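Local coordinates for protein soluble lytic murein transglycosylase (Pseudomonas aeruginosa, PDB 5OHU) that cleaves the glycan strands of bacterial peptidoglycan as a lytic transglycosylase, in both exolytic and endolytic turnover of the cell wall, at residues Glu360-Tyr365 with Asp381-Pro386; Val309-Thr314 with Gln335-Thr340; Ser531-Ile536 with Leu558-Ser563; Ser493-Ala498 with Val570-Ala575. One frame throughout, in Å; residues are numbered along the deposited sequence. Where two conformers were deposited one is given.

Contact 1: Glu360-Tyr365 with Asp381-Pro386; sequences EPIALY and DRLSVP
Y365 lays one face of its phenol ring against the aliphatic root of R382. The methylene CB of R382 sits 3.8 Å from the centroid of the Y365 ring, 19° off the ring normal, a CH-pi contact displaced toward the CZ side of the ring. From there the arginine runs on past the hydroxyl, with CG of R382 3.7 Å from OH of Y365. A bend at chi2 (-80°) then carries the guanidinium away from the tyrosine to a salt bridge with D596 and a hydrogen bond from NE to Y345. The phenol OH has its own partner in Q352.

Two helices meet here, 360-368 and 374-383, neighbours in a largely helical chain. The second ends in a Schellman motif, where S384 takes positive phi, and L383 stands on that last turn. Its branch point packs against the tyrosine's stem, CG of L383 lying 3.6 Å from CB of Y365. CD2 of L383 also reaches back to the preceding turn of helix 360-368, 3.9 Å from the carbonyl O of I362 and 4.2 Å from CG2 of I362. Helix 341-354 packs on Y365 as well, through A348 and R349.

Contact 2: Val309-Thr314 with Gln335-Thr340; sequences VTEWRT and QDLAAT
T310 is the first residue of 309-314 to meet the other segment, and it does so with its methyl: CG2 lies 4.0 Å from CD1 of L337. With chi1 at -56° the methyl stands anti to the backbone N and the hydroxyl beside that N, where OG1 bonds back to the carbonyl of D306. The threonine thus presents carbon to the leucine and turns its hydroxyl back to D306, just before its own helix. L304 and L333 touch the same side chain.

E311, next along, leaves its helix at a slant to L337, and its extended chain carries the carboxylate nearer to the leucine. Its CG is 4.0 Å from CD1 of L337, and its carboxylate oxygen OE2 comes to 3.7 Å from CD2 of L337. CD1 therefore meets T310 and CG of E311, while CD2 meets the same CG and the carboxylate. OE2 makes a salt bridge to R342 and accepts a hydrogen bond from NE1 of W343, both on helix 341-354. One turn on from T310, T314 sends OG1 back to T310 O at 2.9 Å, and T314 N reaches that oxygen from the opposite face of the carbonyl plane.

In 335-340, T340 is the N-cap of helix 341-354: its OG1 caps W343 N and also bonds to L337 O at 2.9 Å. Helix 341-354, to which E311 is bonded, thus begins just past T340. L337 contributes only carbon, while the charge of E311 is met by R342, with a further hydrogen bond from NE1 of W343, which probably favours the ionised carboxylate at this buried contact between helix 307-319 and the short helix 335-338.

Contact 3: Ser531-Ile536 with Leu558-Ser563; sequences SRKFGI and LSQVHS
Q560 touches both F534 and K533, with a different part of its amide for each. Its amide carbon CD comes to the rim of the phenyl ring, 3.7 Å from CE1 of F534, and OE1 of Q560 lies at the same edge in the ring plane. Amide and ring planes stand 75° apart, so the two flat groups do not stack. The other end of the amide turns to the lysine, with NE2 of Q560 3.5 Å from CG of K533. A water joins the polar ends: it accepts from NE2 of Q560 at 3.2 Å and, weakly, from NZ of K533. F534 also reaches S559, its CZ 3.9 Å from OG of S559, whose hydroxyl bonds to A556 O one turn back.

Further out, CG of K533 stands anti to its backbone N (chi1 -162°), which swings the stem toward the glutamine. F534 is the last residue of helix 524-534. G535 follows with positive phi, and S531 OG bonds to I536 O at 2.6 Å, tying the turn back to the helix. I536 then packs on helix 547-564 through R552, L553 and A556. This is a surface contact of the lysozyme-like SLT domain, in which the exit from one helix docks on the long helix that follows.

Contact 4: Ser493-Ala498 with Val570-Ala575; sequences SSWIFA and VLASAA
Two helices of the lysozyme-like transglycosylase domain, 493-504 and 569-578, meet in a buried contact through one tryptophan, W495. Its indole N-H donates to the hydroxyl of S573, NE1 of W495 lying 2.9 Å from OG of S573 with an angle of 150° at the hydrogen. The oxygen sits only 7° out of the indole plane, so the serine meets the ring at its edge. Farther along that edge, CH2 of W495 packs 3.5 Å from CB of A572, the methyl again close to the ring plane. CG of W495 is anti to the backbone N (chi1 -168°), which directs the indole toward helix 569-578.

The SLT domain is mainly helical, and here neighbouring helices pack on the indole: L558 of helix 547-564 and V614 of helix 605-624 touch it, and the ring of H562, also on helix 547-564, meets it at an inclined angle. V614 touches S573 as well. S573 OG takes the indole hydrogen and also bonds to the carbonyl of R569, one turn earlier in the chain. This second bond holds the hydroxyl in place for the tryptophan, with OG beside the backbone N of S573.

In the fold
Along the chain, contact 2 closes first, then contact 1, and the other two follow, with contact 3 nested inside the loop that contact 4 closes. Contacts 1 and 2 lie among the helices between 307 and 383; their centres are about 21 Å apart and they do not touch, though helix 341-354, which begins just after contact 2, also packs on contact 1. Contacts 3 and 4 both belong to the SLT domain, centres about 14 Å apart, and meet directly: CG1 of V561 is 3.5 Å from CB of A575. Helix 547-564 therefore links the surface contact to the buried one, so these two form one packed unit of the transglycosylase domain, whereas contacts 1 and 2 stand separately, contact 1 about 39 Å from contact 3 between centres.

Contact 1: Glu360-Tyr365 with Asp381-Pro386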
loop_
_atom_site.group_PDB
_atom_site.type_symbol
_atom_site.label_atom_id
_atom_site.label_comp_id
_atom_site.label_asym_id
_atom_site.label_seq_id
_atom_site.Cartn_x
_atom_site.Cartn_y
_atom_site.Cartn_z
ATOM N N GLU A 360 20.078 19.168 -26.683
ATOM C CA GLU A 360 20.423 18.742 -25.333
ATOM C C GLU A 360 19.498 17.661 -24.765
ATOM O O GLU A 360 19.962 16.821 -23.983
ATOM C CB GLU A 360 20.440 19.978 -24.434
ATOM C CG GLU A 360 21.039 19.774 -23.072
ATOM C CD GLU A 360 21.250 21.094 -22.350
ATOM O OE1 GLU A 360 21.097 22.157 -22.993
ATOM O OE2 GLU A 360 21.572 21.066 -21.142
ATOM N N PRO A 361 18.198 17.631 -25.094
ATOM C CA PRO A 361 17.359 16.534 -24.571
ATOM C C PRO A 361 17.805 15.144 -25.024
ATOM O O PRO A 361 17.565 14.179 -24.295
ATOM C CB PRO A 361 15.954 16.878 -25.091
ATOM C CG PRO A 361 15.952 18.374 -25.191
ATOM C CD PRO A 361 17.374 18.708 -25.676
ATOM N N ILE A 362 18.480 15.018 -26.174
ATOM C CA ILE A 362 18.921 13.709 -26.672
ATOM C C ILE A 362 19.755 12.973 -25.626
ATOM O O ILE A 362 19.431 11.848 -25.220
ATOM C CB ILE A 362 19.712 13.874 -27.978
ATOM C CG1 ILE A 362 18.795 14.341 -29.103
ATOM C CG2 ILE A 362 20.424 12.570 -28.333
ATOM C CD1 ILE A 362 19.570 14.740 -30.340
ATOM N N ALA A 363 20.859 13.586 -25.193
ATOM C CA ALA A 363 21.717 12.947 -24.200
ATOM C C ALA A 363 20.960 12.654 -22.912
ATOM O O ALA A 363 21.205 11.635 -22.262
ATOM C CB ALA A 363 22.937 13.820 -23.905
ATOM N N LEU A 364 20.041 13.537 -22.521
ATOM C CA LEU A 364 19.270 13.288 -21.306
ATOM C C LEU A 364 18.414 12.029 -21.451
ATOM O O LEU A 364 18.410 11.161 -20.567
ATOM C CB LEU A 364 18.420 14.516 -20.970
ATOM C CG LEU A 364 19.227 15.793 -20.651
ATOM C CD1 LEU A 364 18.310 16.993 -20.485
ATOM C CD2 LEU A 364 20.128 15.621 -19.409
ATOM N N TYR A 365 17.715 11.892 -22.582
ATOM C CA TYR A 365 16.908 10.694 -22.807
ATOM C C TYR A 365 17.765 9.439 -22.845
ATOM O O TYR A 365 17.328 8.372 -22.397
ATOM C CB TYR A 365 16.131 10.817 -24.115
ATOM C CG TYR A 365 14.913 11.725 -24.095
ATOM C CD1 TYR A 365 13.952 11.639 -23.083
ATOM C CD2 TYR A 365 14.740 12.684 -25.090
ATOM C CE1 TYR A 365 12.844 12.482 -23.080
ATOM C CE2 TYR A 365 13.631 13.522 -25.110
ATOM C CZ TYR A 365 12.692 13.419 -24.101
ATOM O OH TYR A 365 11.614 14.263 -24.140
ATOM N N ASP A 381 10.754 6.059 -26.619
ATOM C CA ASP A 381 9.794 6.564 -27.593
ATOM C C ASP A 381 10.152 7.971 -28.059
ATOM O O ASP A 381 10.011 8.290 -29.241
ATOM C CB ASP A 381 8.387 6.548 -27.010
ATOM C CG ASP A 381 7.395 7.247 -27.902
ATOM O OD1 ASP A 381 6.984 6.640 -28.910
ATOM O OD2 ASP A 381 7.032 8.403 -27.600
ATOM N N ARG A 382 10.604 8.832 -27.146
ATOM C CA ARG A 382 10.970 10.181 -27.561
ATOM C C ARG A 382 12.195 10.183 -28.461
ATOM O O ARG A 382 12.315 11.044 -29.330
ATOM C CB ARG A 382 11.200 11.088 -26.349
ATOM C CG ARG A 382 9.975 11.246 -25.483
ATOM C CD ARG A 382 9.045 12.268 -26.124
ATOM N NE ARG A 382 7.763 12.345 -25.410
ATOM C CZ ARG A 382 6.566 12.611 -25.937
ATOM N NH1 ARG A 382 6.439 12.814 -27.235
ATOM N NH2 ARG A 382 5.498 12.702 -25.146
ATOM N N LEU A 383 13.102 9.233 -28.280
ATOM C CA LEU A 383 14.233 9.070 -29.177
ATOM C C LEU A 383 13.890 8.264 -30.429
ATOM O O LEU A 383 14.720 8.191 -31.333
ATOM C CB LEU A 383 15.391 8.391 -28.434
ATOM C CG LEU A 383 16.127 9.110 -27.298
ATOM C CD1 LEU A 383 17.043 8.133 -26.559
ATOM C CD2 LEU A 383 16.944 10.299 -27.816
ATOM N N SER A 384 12.710 7.642 -30.490
ATOM C CA SER A 384 12.339 6.731 -31.585
ATOM C C SER A 384 13.377 5.622 -31.778
ATOM O O SER A 384 13.828 5.339 -32.894
ATOM C CB SER A 384 12.118 7.495 -32.893
ATOM O OG SER A 384 11.102 8.463 -32.741
ATOM N N VAL A 385 13.772 5.005 -30.677
ATOM C CA VAL A 385 14.683 3.864 -30.722
ATOM C C VAL A 385 13.923 2.665 -30.180
ATOM O O VAL A 385 12.911 2.827 -29.474
ATOM C CB VAL A 385 15.986 4.138 -29.937
ATOM C CG1 VAL A 385 16.695 5.383 -30.502
ATOM C CG2 VAL A 385 15.703 4.284 -28.463
ATOM N N PRO A 386 14.337 1.445 -30.533
ATOM C CA PRO A 386 13.674 0.252 -29.988
ATOM C C PRO A 386 13.705 0.219 -28.467
ATOM O O PRO A 386 14.591 0.786 -27.823
ATOM C CB PRO A 386 14.483 -0.914 -30.582
ATOM C CG PRO A 386 15.080 -0.363 -31.837
ATOM C CD PRO A 386 15.355 1.097 -31.540
#

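Contact 2: Val309-Thr314 with Gln335-Thr340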
loop_
_atom_site.group_PDB
_atom_site.type_symbol
_atom_site.label_atom_id
_atom_site.label_comp_id
_atom_site.label_asym_id
_atom_site.label_seq_id
_atom_site.Cartn_x
_atom_site.Cartn_y
_atom_site.Cartn_z
ATOM N N VAL A 309 5.018 17.827 -2.146
ATOM C CA VAL A 309 4.745 19.176 -2.631
ATOM C C VAL A 309 5.635 19.508 -3.817
ATOM O O VAL A 309 5.214 20.220 -4.735
ATOM C CB VAL A 309 4.917 20.213 -1.497
ATOM C CG1 VAL A 309 4.774 21.633 -2.039
ATOM C CG2 VAL A 309 3.913 19.958 -0.369
ATOM N N THR A 310 6.872 19.023 -3.815
ATOM C CA THR A 310 7.767 19.300 -4.931
ATOM C C THR A 310 7.246 18.675 -6.211
ATOM O O THR A 310 7.267 19.306 -7.271
ATOM C CB THR A 310 9.164 18.762 -4.627
ATOM O OG1 THR A 310 9.624 19.331 -3.401
ATOM C CG2 THR A 310 10.122 19.127 -5.727
ATOM N N GLU A 311 6.780 17.432 -6.125
ATOM C CA GLU A 311 6.301 16.727 -7.304
ATOM C C GLU A 311 5.010 17.348 -7.827
ATOM O O GLU A 311 4.805 17.425 -9.041
ATOM C CB GLU A 311 6.089 15.241 -6.979
ATOM C CG GLU A 311 7.366 14.453 -6.714
ATOM C CD GLU A 311 7.172 12.933 -6.807
ATOM O OE1 GLU A 311 6.322 12.397 -6.057
ATOM O OE2 GLU A 311 7.879 12.270 -7.609
ATOM N N TRP A 312 4.127 17.792 -6.930
ATOM C CA TRP A 312 2.870 18.354 -7.408
ATOM C C TRP A 312 3.051 19.777 -7.890
ATOM O O TRP A 312 2.338 20.219 -8.788
ATOM C CB TRP A 312 1.787 18.236 -6.339
ATOM C CG TRP A 312 1.105 16.991 -6.622
ATOM C CD1 TRP A 312 1.302 15.780 -6.017
ATOM C CD2 TRP A 312 0.172 16.770 -7.675
ATOM N NE1 TRP A 312 0.522 14.819 -6.621
ATOM C CE2 TRP A 312 -0.174 15.402 -7.647
ATOM C CE3 TRP A 312 -0.405 17.600 -8.647
ATOM C CZ2 TRP A 312 -1.100 14.848 -8.526
ATOM C CZ3 TRP A 312 -1.319 17.043 -9.544
ATOM C CH2 TRP A 312 -1.661 15.681 -9.467
ATOM N N ARG A 313 4.027 20.484 -7.345
ATOM C CA ARG A 313 4.436 21.757 -7.922
ATOM C C ARG A 313 4.927 21.568 -9.354
ATOM O O ARG A 313 4.554 22.320 -10.263
ATOM C CB ARG A 313 5.528 22.391 -7.054
ATOM C CG ARG A 313 5.640 23.890 -7.226
ATOM C CD ARG A 313 6.952 24.476 -6.695
ATOM N NE ARG A 313 7.132 24.249 -5.272
ATOM C CZ ARG A 313 8.141 24.745 -4.561
ATOM N NH1 ARG A 313 8.216 24.482 -3.265
ATOM N NH2 ARG A 313 9.059 25.510 -5.137
ATOM N N THR A 314 5.752 20.533 -9.586
ATOM C CA THR A 314 6.247 20.278 -10.943
ATOM C C THR A 314 5.137 19.761 -11.852
ATOM O O THR A 314 5.031 20.184 -13.012
ATOM C CB THR A 314 7.415 19.281 -10.942
ATOM O OG1 THR A 314 8.348 19.600 -9.893
ATOM C CG2 THR A 314 8.157 19.343 -12.289
ATOM N N GLN A 335 18.229 14.804 -4.053
ATOM C CA GLN A 335 18.853 13.640 -4.682
ATOM C C GLN A 335 17.873 12.488 -4.884
ATOM O O GLN A 335 17.864 11.858 -5.942
ATOM C CB GLN A 335 20.041 13.186 -3.832
ATOM C CG GLN A 335 20.602 11.802 -4.165
ATOM C CD GLN A 335 21.293 11.747 -5.519
ATOM O OE1 GLN A 335 21.589 12.778 -6.124
ATOM N NE2 GLN A 335 21.556 10.536 -5.996
ATOM N N ASP A 336 17.068 12.175 -3.871
ATOM C CA ASP A 336 16.150 11.049 -3.984
ATOM C C ASP A 336 15.104 11.260 -5.078
ATOM O O ASP A 336 14.643 10.280 -5.669
ATOM C CB ASP A 336 15.479 10.780 -2.639
ATOM C CG ASP A 336 14.724 11.985 -2.110
ATOM O OD1 ASP A 336 15.070 13.119 -2.490
ATOM O OD2 ASP A 336 13.796 11.803 -1.297
ATOM N N LEU A 337 14.713 12.509 -5.374
ATOM C CA LEU A 337 13.783 12.716 -6.483
ATOM C C LEU A 337 14.526 12.784 -7.813
ATOM O O LEU A 337 14.068 12.226 -8.816
ATOM C CB LEU A 337 12.965 13.988 -6.279
ATOM C CG LEU A 337 11.833 13.968 -5.253
ATOM C CD1 LEU A 337 11.057 15.248 -5.401
ATOM C CD2 LEU A 337 10.891 12.797 -5.442
ATOM N N ALA A 338 15.683 13.450 -7.826
ATOM C CA ALA A 338 16.478 13.556 -9.042
ATOM C C ALA A 338 16.908 12.187 -9.571
ATOM O O ALA A 338 17.096 12.029 -10.782
ATOM C CB ALA A 338 17.709 14.427 -8.781
ATOM N N ALA A 339 17.087 11.197 -8.691
ATOM C CA ALA A 339 17.557 9.888 -9.135
ATOM C C ALA A 339 16.474 9.062 -9.820
ATOM O O ALA A 339 16.800 8.084 -10.489
ATOM C CB ALA A 339 18.113 9.078 -7.960
ATOM N N THR A 340 15.205 9.407 -9.666
ATOM C CA THR A 340 14.158 8.557 -10.214
ATOM C C THR A 340 14.059 8.688 -11.727
ATOM O O THR A 340 14.342 9.738 -12.318
ATOM C CB THR A 340 12.816 8.911 -9.605
ATOM O OG1 THR A 340 12.439 10.215 -10.068
ATOM C CG2 THR A 340 12.932 8.894 -8.071
#

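Contact 3: Ser531-Ile536 with Leu558-Ser563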
loop_
_atom_site.group_PDB
_atom_site.type_symbol
_atom_site.label_atom_id
_atom_site.label_comp_id
_atom_site.label_asym_id
_atom_site.label_seq_id
_atom_site.Cartn_x
_atom_site.Cartn_y
_atom_site.Cartn_z
ATOM N N SER A 531 -22.876 -9.582 -18.001
ATOM C CA SER A 531 -23.501 -10.820 -18.447
ATOM C C SER A 531 -24.822 -10.552 -19.159
ATOM O O SER A 531 -25.108 -11.145 -20.205
ATOM C CB SER A 531 -23.701 -11.743 -17.245
ATOM O OG SER A 531 -24.576 -12.808 -17.558
ATOM N N ARG A 532 -25.645 -9.661 -18.608
ATOM C CA ARG A 532 -26.919 -9.381 -19.261
ATOM C C ARG A 532 -26.718 -8.577 -20.538
ATOM O O ARG A 532 -27.416 -8.803 -21.530
ATOM C CB ARG A 532 -27.870 -8.656 -18.308
ATOM C CG ARG A 532 -28.211 -9.442 -17.051
ATOM C CD ARG A 532 -29.352 -8.789 -16.285
ATOM N NE ARG A 532 -29.164 -8.920 -14.836
ATOM C CZ ARG A 532 -28.586 -8.002 -14.063
ATOM N NH1 ARG A 532 -28.146 -6.874 -14.608
ATOM N NH2 ARG A 532 -28.453 -8.215 -12.755
ATOM N N LYS A 533 -25.760 -7.648 -20.536
ATOM C CA LYS A 533 -25.555 -6.785 -21.692
ATOM C C LYS A 533 -25.113 -7.588 -22.909
ATOM O O LYS A 533 -25.557 -7.325 -24.030
ATOM C CB LYS A 533 -24.525 -5.705 -21.357
ATOM C CG LYS A 533 -24.539 -4.518 -22.300
ATOM C CD LYS A 533 -25.951 -3.951 -22.385
ATOM C CE LYS A 533 -25.952 -2.457 -22.620
ATOM N NZ LYS A 533 -25.234 -1.730 -21.560
ATOM N N PHE A 534 -24.246 -8.578 -22.713
ATOM C CA PHE A 534 -23.686 -9.314 -23.837
ATOM C C PHE A 534 -24.374 -10.640 -24.108
ATOM O O PHE A 534 -24.077 -11.263 -25.126
ATOM C CB PHE A 534 -22.195 -9.577 -23.616
ATOM C CG PHE A 534 -21.340 -8.358 -23.756
ATOM C CD1 PHE A 534 -21.222 -7.451 -22.708
ATOM C CD2 PHE A 534 -20.664 -8.108 -24.944
ATOM C CE1 PHE A 534 -20.428 -6.319 -22.825
ATOM C CE2 PHE A 534 -19.864 -6.980 -25.081
ATOM C CZ PHE A 534 -19.738 -6.083 -24.014
ATOM N N GLY A 535 -25.271 -11.093 -23.239
ATOM C CA GLY A 535 -25.792 -12.437 -23.390
ATOM C C GLY A 535 -24.788 -13.524 -23.054
ATOM O O GLY A 535 -24.893 -14.636 -23.578
ATOM N N ILE A 536 -23.824 -13.235 -22.196
ATOM C CA ILE A 536 -22.827 -14.212 -21.757
ATOM C C ILE A 536 -23.347 -14.889 -20.493
ATOM O O ILE A 536 -23.568 -14.185 -19.488
ATOM C CB ILE A 536 -21.468 -13.556 -21.512
ATOM C CG1 ILE A 536 -20.918 -12.952 -22.802
ATOM C CG2 ILE A 536 -20.485 -14.558 -20.911
ATOM C CD1 ILE A 536 -19.688 -12.103 -22.579
ATOM N N LEU A 558 -14.174 -4.832 -20.184
ATOM C CA LEU A 558 -13.042 -4.027 -20.631
ATOM C C LEU A 558 -13.314 -3.388 -21.994
ATOM O O LEU A 558 -12.907 -2.246 -22.247
ATOM C CB LEU A 558 -11.791 -4.902 -20.673
ATOM C CG LEU A 558 -10.444 -4.268 -21.012
ATOM C CD1 LEU A 558 -10.121 -3.122 -20.068
ATOM C CD2 LEU A 558 -9.364 -5.333 -20.956
ATOM N N SER A 559 -14.022 -4.094 -22.879
ATOM C CA SER A 559 -14.299 -3.512 -24.187
ATOM C C SER A 559 -15.324 -2.389 -24.093
ATOM O O SER A 559 -15.287 -1.461 -24.907
ATOM C CB SER A 559 -14.764 -4.592 -25.165
ATOM O OG SER A 559 -16.114 -4.933 -24.926
ATOM N N GLN A 560 -16.242 -2.458 -23.121
ATOM C CA GLN A 560 -17.175 -1.355 -22.877
ATOM C C GLN A 560 -16.445 -0.098 -22.413
ATOM O O GLN A 560 -16.702 1.006 -22.901
ATOM C CB GLN A 560 -18.212 -1.761 -21.827
ATOM C CG GLN A 560 -19.371 -2.577 -22.365
ATOM C CD GLN A 560 -20.393 -2.922 -21.284
ATOM O OE1 GLN A 560 -20.046 -3.402 -20.200
ATOM N NE2 GLN A 560 -21.664 -2.663 -21.576
ATOM N N VAL A 561 -15.565 -0.235 -21.428
ATOM C CA VAL A 561 -14.801 0.928 -20.997
ATOM C C VAL A 561 -13.965 1.447 -22.164
ATOM O O VAL A 561 -13.844 2.657 -22.379
ATOM C CB VAL A 561 -13.944 0.571 -19.771
ATOM C CG1 VAL A 561 -13.238 1.776 -19.284
ATOM C CG2 VAL A 561 -14.830 0.036 -18.654
ATOM N N HIS A 562 -13.456 0.531 -22.983
ATOM C CA HIS A 562 -12.626 0.898 -24.122
ATOM C C HIS A 562 -13.406 1.750 -25.126
ATOM O O HIS A 562 -12.936 2.816 -25.549
ATOM C CB HIS A 562 -12.089 -0.393 -24.750
ATOM C CG HIS A 562 -11.183 -0.200 -25.921
ATOM N ND1 HIS A 562 -11.531 -0.601 -27.191
ATOM C CD2 HIS A 562 -9.913 0.265 -26.016
ATOM C CE1 HIS A 562 -10.533 -0.368 -28.027
ATOM N NE2 HIS A 562 -9.533 0.146 -27.337
ATOM N N SER A 563 -14.607 1.314 -25.517
ATOM C CA SER A 563 -15.331 2.157 -26.469
ATOM C C SER A 563 -15.916 3.398 -25.814
ATOM O O SER A 563 -16.059 4.420 -26.482
ATOM C CB SER A 563 -16.432 1.380 -27.211
ATOM O OG SER A 563 -17.125 0.521 -26.351
HETATM O O HOH W 1 -23.387 -2.501 -18.877
#

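Contact 4: Ser493-Ala498 with Val570-Ala575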
loop_
_atom_site.group_PDB
_atom_site.type_symbol
_atom_site.label_atom_id
_atom_site.label_comp_id
_atom_site.label_asym_id
_atom_site.label_seq_id
_atom_site.Cartn_x
_atom_site.Cartn_y
_atom_site.Cartn_z
ATOM N N SER A 493 -4.726 -7.916 -27.722
ATOM C CA SER A 493 -4.694 -8.981 -26.721
ATOM C C SER A 493 -3.597 -8.756 -25.680
ATOM O O SER A 493 -3.724 -9.230 -24.550
ATOM C CB SER A 493 -4.549 -10.343 -27.400
ATOM O OG SER A 493 -3.203 -10.753 -27.425
ATOM N N SER A 494 -2.540 -8.020 -26.019
ATOM C CA SER A 494 -1.550 -7.664 -25.013
ATOM C C SER A 494 -2.174 -6.839 -23.900
ATOM O O SER A 494 -1.755 -6.937 -22.744
ATOM C CB SER A 494 -0.396 -6.892 -25.645
ATOM O OG SER A 494 -0.854 -5.696 -26.224
ATOM N N TRP A 495 -3.188 -6.042 -24.223
ATOM C CA TRP A 495 -3.817 -5.201 -23.215
ATOM C C TRP A 495 -4.527 -6.044 -22.163
ATOM O O TRP A 495 -4.424 -5.766 -20.963
ATOM C CB TRP A 495 -4.786 -4.232 -23.888
ATOM C CG TRP A 495 -5.281 -3.137 -22.986
ATOM C CD1 TRP A 495 -4.578 -2.487 -21.993
ATOM C CD2 TRP A 495 -6.598 -2.574 -22.979
ATOM N NE1 TRP A 495 -5.384 -1.543 -21.384
ATOM C CE2 TRP A 495 -6.626 -1.577 -21.970
ATOM C CE3 TRP A 495 -7.757 -2.808 -23.735
ATOM C CZ2 TRP A 495 -7.774 -0.824 -21.696
ATOM C CZ3 TRP A 495 -8.901 -2.053 -23.467
ATOM C CH2 TRP A 495 -8.895 -1.067 -22.460
ATOM N N ILE A 496 -5.221 -7.103 -22.584
ATOM C CA ILE A 496 -5.958 -7.898 -21.615
ATOM C C ILE A 496 -5.006 -8.731 -20.746
ATOM O O ILE A 496 -5.250 -8.907 -19.545
ATOM C CB ILE A 496 -7.010 -8.750 -22.347
ATOM C CG1 ILE A 496 -8.019 -9.329 -21.371
ATOM C CG2 ILE A 496 -6.371 -9.885 -23.106
ATOM C CD1 ILE A 496 -9.152 -10.050 -22.073
ATOM N N PHE A 497 -3.916 -9.250 -21.313
ATOM C CA PHE A 497 -2.868 -9.841 -20.487
ATOM C C PHE A 497 -2.343 -8.827 -19.474
ATOM O O PHE A 497 -2.163 -9.149 -18.294
ATOM C CB PHE A 497 -1.712 -10.335 -21.354
ATOM C CG PHE A 497 -1.964 -11.640 -22.035
ATOM C CD1 PHE A 497 -2.752 -11.701 -23.171
ATOM C CD2 PHE A 497 -1.376 -12.803 -21.567
ATOM C CE1 PHE A 497 -2.975 -12.898 -23.811
ATOM C CE2 PHE A 497 -1.588 -14.007 -22.211
ATOM C CZ PHE A 497 -2.391 -14.051 -23.334
ATOM N N ALA A 498 -2.087 -7.591 -19.931
ATOM C CA ALA A 498 -1.602 -6.536 -19.045
ATOM C C ALA A 498 -2.587 -6.240 -17.919
ATOM O O ALA A 498 -2.192 -6.121 -16.756
ATOM C CB ALA A 498 -1.324 -5.261 -19.844
ATOM N N VAL A 570 -5.166 4.376 -22.598
ATOM C CA VAL A 570 -4.754 5.173 -21.444
ATOM C C VAL A 570 -5.961 5.546 -20.592
ATOM O O VAL A 570 -5.977 5.344 -19.371
ATOM C CB VAL A 570 -3.998 6.432 -21.895
ATOM C CG1 VAL A 570 -3.518 7.209 -20.674
ATOM C CG2 VAL A 570 -2.823 6.066 -22.801
ATOM N N LEU A 571 -6.980 6.126 -21.221
ATOM C CA LEU A 571 -8.170 6.516 -20.481
ATOM C C LEU A 571 -8.928 5.295 -19.972
ATOM O O LEU A 571 -9.375 5.262 -18.818
ATOM C CB LEU A 571 -9.063 7.368 -21.373
ATOM C CG LEU A 571 -8.376 8.620 -21.913
ATOM C CD1 LEU A 571 -9.271 9.305 -22.958
ATOM C CD2 LEU A 571 -8.069 9.569 -20.758
ATOM N N ALA A 572 -9.092 4.282 -20.827
ATOM C CA ALA A 572 -9.852 3.103 -20.422
ATOM C C ALA A 572 -9.171 2.376 -19.260
ATOM O O ALA A 572 -9.848 1.879 -18.355
ATOM C CB ALA A 572 -10.042 2.164 -21.610
ATOM N N SER A 573 -7.836 2.315 -19.264
ATOM C CA SER A 573 -7.130 1.686 -18.152
ATOM C C SER A 573 -7.383 2.455 -16.869
ATOM O O SER A 573 -7.649 1.857 -15.812
ATOM C CB SER A 573 -5.623 1.600 -18.429
ATOM O OG SER A 573 -5.371 0.762 -19.545
ATOM N N ALA A 574 -7.301 3.787 -16.945
ATOM C CA ALA A 574 -7.575 4.619 -15.777
ATOM C C ALA A 574 -8.996 4.392 -15.277
ATOM O O ALA A 574 -9.236 4.307 -14.067
ATOM C CB ALA A 574 -7.343 6.095 -16.115
ATOM N N ALA A 575 -9.945 4.259 -16.197
ATOM C CA ALA A 575 -11.331 4.087 -15.793
ATOM C C ALA A 575 -11.555 2.725 -15.163
ATOM O O ALA A 575 -12.348 2.608 -14.222
ATOM C CB ALA A 575 -12.260 4.281 -16.996
#